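Long-range contact in chorismate mutase protein (Bartonella henselae, PDB 3RMI), which probably catalyses the rearrangement of chorismate to prephenate, a step toward phenylalanine and tyrosine, and is seen here with D-malate bound: residues A[62-67]-A[80-85]. Numbering follows the deposited sequence.
Sequences QIKRLR and AEKFLK. With MLT (D-malate), chain D.
Arg67 NH1 is shared by two acids: it donates to Glu81 OE1 at 2.9 Å and forms a second salt bridge with Asp78 OD1, at the head of helix 77-106. This network edges an antiparallel-leaning helix pair of the all-helical, dimeric AroQ-type chorismate mutase fold; the segments run at 141° and their axes pass 9.4 Å apart at their closest.

Glu81 OE1 is approached nearly along its C-O axis, yet it stands tilted out of the guanidinium plane, and the two flat groups are almost perpendicular (85°); the pairing is single-pronged, through NH1 and OE1. A bend at chi3 turns the arginine tip toward Glu81, whose OE2 takes a weak, 3.3 Å bond from Lys85 NZ, one turn on. Ile63 lies across the Glu81 chain, with Ile63 CG2 3.7 Å from Glu81 CD. On the buried side, Leu66 CD2 lies 4.0 Å from Leu84 CB, and Leu66 also packs on Ile29 of the second subunit.

Gln62 links this packing to the ligand pocket, probably the active site, where Arg35, Lys46 and Arg58 of the same chain and Arg18 of the second subunit also hydrogen-bond malate. Its NE2 gives malate O4 a fairly straight bond (165°), while Leu84 CD2 rests 3.5 Å from Gln62 O.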
loop_
_atom_site.group_PDB
_atom_site.type_symbol
_atom_site.label_atom_id
_atom_site.label_comp_id
_atom_site.label_asym_id
_atom_site.label_seq_id
_atom_site.Cartn_x
_atom_site.Cartn_y
_atom_site.Cartn_z
ATOM N N GLN A 62 -11.562 7.717 8.122
ATOM C CA GLN A 62 -10.927 6.749 7.229
ATOM C C GLN A 62 -10.168 5.720 8.077
ATOM O O GLN A 62 -10.208 4.543 7.801
ATOM C CB GLN A 62 -9.961 7.432 6.258
ATOM C CG GLN A 62 -10.529 8.411 5.236
ATOM C CD GLN A 62 -9.439 8.967 4.337
ATOM O OE1 GLN A 62 -9.052 8.321 3.365
ATOM N NE2 GLN A 62 -8.925 10.147 4.655
ATOM N N ILE A 63 -9.517 6.179 9.135
ATOM C CA ILE A 63 -8.742 5.310 9.994
ATOM C C ILE A 63 -9.639 4.372 10.806
ATOM O O ILE A 63 -9.357 3.171 10.846
ATOM C CB ILE A 63 -7.820 6.113 10.946
ATOM C CG1 ILE A 63 -6.646 6.712 10.164
ATOM C CG2 ILE A 63 -7.277 5.222 12.063
ATOM C CD1 ILE A 63 -5.903 7.809 10.946
ATOM N N LYS A 64 -10.693 4.892 11.454
ATOM C CA LYS A 64 -11.553 4.036 12.277
ATOM C C LYS A 64 -12.181 2.984 11.373
ATOM O O LYS A 64 -12.204 1.805 11.705
ATOM C CB LYS A 64 -12.633 4.812 13.110
ATOM N N ARG A 65 -12.652 3.422 10.211
ATOM C CA ARG A 65 -13.316 2.529 9.267
ATOM C C ARG A 65 -12.383 1.428 8.780
ATOM O O ARG A 65 -12.741 0.271 8.767
ATOM C CB ARG A 65 -13.841 3.333 8.099
ATOM C CG ARG A 65 -14.549 2.518 7.039
ATOM C CD ARG A 65 -14.800 3.374 5.794
ATOM N NE ARG A 65 -15.141 2.586 4.610
ATOM C CZ ARG A 65 -14.269 2.176 3.689
ATOM N NH1 ARG A 65 -12.932 2.459 3.744
ATOM N NH2 ARG A 65 -14.758 1.475 2.663
ATOM N N LEU A 66 -11.174 1.779 8.411
ATOM C CA LEU A 66 -10.277 0.779 7.876
ATOM C C LEU A 66 -9.838 -0.192 8.969
ATOM O O LEU A 66 -9.661 -1.384 8.727
ATOM C CB LEU A 66 -9.076 1.427 7.174
ATOM C CG LEU A 66 -8.440 0.537 6.099
ATOM C CD1 LEU A 66 -9.466 0.258 4.966
ATOM C CD2 LEU A 66 -7.167 1.162 5.538
ATOM N N ARG A 67 -9.676 0.317 10.181
ATOM C CA ARG A 67 -9.356 -0.556 11.290
ATOM C C ARG A 67 -10.470 -1.592 11.499
ATOM O O ARG A 67 -10.165 -2.787 11.646
ATOM C CB ARG A 67 -9.083 0.253 12.557
ATOM C CG ARG A 67 -7.700 0.905 12.576
ATOM C CD ARG A 67 -7.516 1.727 13.860
ATOM N NE ARG A 67 -7.377 0.851 15.009
ATOM C CZ ARG A 67 -6.230 0.353 15.477
ATOM N NH1 ARG A 67 -5.058 0.683 14.944
ATOM N NH2 ARG A 67 -6.262 -0.456 16.531
ATOM N N ALA A 80 -2.935 -1.884 9.100
ATOM C CA ALA A 80 -3.887 -1.170 8.254
ATOM C C ALA A 80 -3.750 0.350 8.449
ATOM O O ALA A 80 -3.683 1.104 7.487
ATOM C CB ALA A 80 -5.329 -1.631 8.533
ATOM N N GLU A 81 -3.683 0.790 9.697
ATOM C CA GLU A 81 -3.562 2.221 10.018
ATOM C C GLU A 81 -2.241 2.796 9.546
ATOM O O GLU A 81 -2.218 3.860 8.971
ATOM C CB GLU A 81 -3.693 2.470 11.535
ATOM C CG GLU A 81 -3.726 3.958 11.900
ATOM C CD GLU A 81 -4.002 4.240 13.359
ATOM O OE1 GLU A 81 -4.560 3.359 14.070
ATOM O OE2 GLU A 81 -3.646 5.360 13.797
ATOM N N LYS A 82 -1.149 2.101 9.837
ATOM C CA LYS A 82 0.185 2.486 9.384
ATOM C C LYS A 82 0.201 2.651 7.864
ATOM O O LYS A 82 0.780 3.604 7.330
ATOM C CB LYS A 82 1.201 1.411 9.799
ATOM C CG LYS A 82 2.620 1.923 10.040
ATOM C CD LYS A 82 3.605 0.837 10.571
ATOM C CE LYS A 82 5.092 1.326 10.417
ATOM N NZ LYS A 82 6.174 0.339 10.804
ATOM N N PHE A 83 -0.447 1.717 7.172
ATOM C CA PHE A 83 -0.523 1.740 5.708
ATOM C C PHE A 83 -1.339 2.922 5.195
ATOM O O PHE A 83 -0.906 3.655 4.297
ATOM C CB PHE A 83 -1.100 0.428 5.191
ATOM C CG PHE A 83 -1.503 0.471 3.740
ATOM C CD1 PHE A 83 -0.577 0.587 2.760
ATOM C CD2 PHE A 83 -2.834 0.419 3.374
ATOM C CE1 PHE A 83 -0.966 0.647 1.426
ATOM C CE2 PHE A 83 -3.208 0.472 2.055
ATOM C CZ PHE A 83 -2.262 0.584 1.090
ATOM N N LEU A 84 -2.517 3.128 5.763
ATOM C CA LEU A 84 -3.331 4.257 5.355
ATOM C C LEU A 84 -2.621 5.592 5.626
ATOM O O LEU A 84 -2.650 6.502 4.794
ATOM C CB LEU A 84 -4.673 4.206 6.061
ATOM C CG LEU A 84 -5.687 5.313 5.785
ATOM C CD1 LEU A 84 -6.123 5.366 4.321
ATOM C CD2 LEU A 84 -6.887 5.100 6.713
ATOM N N LYS A 85 -1.954 5.700 6.760
ATOM C CA LYS A 85 -1.270 6.927 7.089
ATOM C C LYS A 85 -0.126 7.200 6.132
ATOM O O LYS A 85 0.175 8.349 5.824
ATOM C CB LYS A 85 -0.739 6.883 8.536
ATOM C CG LYS A 85 -1.813 7.185 9.591
ATOM C CD LYS A 85 -1.225 7.338 11.007
ATOM C CE LYS A 85 -2.025 8.359 11.801
ATOM N NZ LYS A 85 -1.912 8.142 13.285
HETATM C C1 MLT D . -8.539 13.535 1.198
HETATM O O1 MLT D . -9.034 14.675 1.454
HETATM O O2 MLT D . -7.322 13.491 1.311
HETATM C C2 MLT D . -9.339 12.329 0.759
HETATM O O3 MLT D . -10.585 12.554 1.342
HETATM C C3 MLT D . -9.004 10.880 1.122
HETATM C C4 MLT D . -7.595 10.515 1.631
HETATM O O4 MLT D . -7.085 11.071 2.674
HETATM O O5 MLT D . -6.928 9.603 1.066
#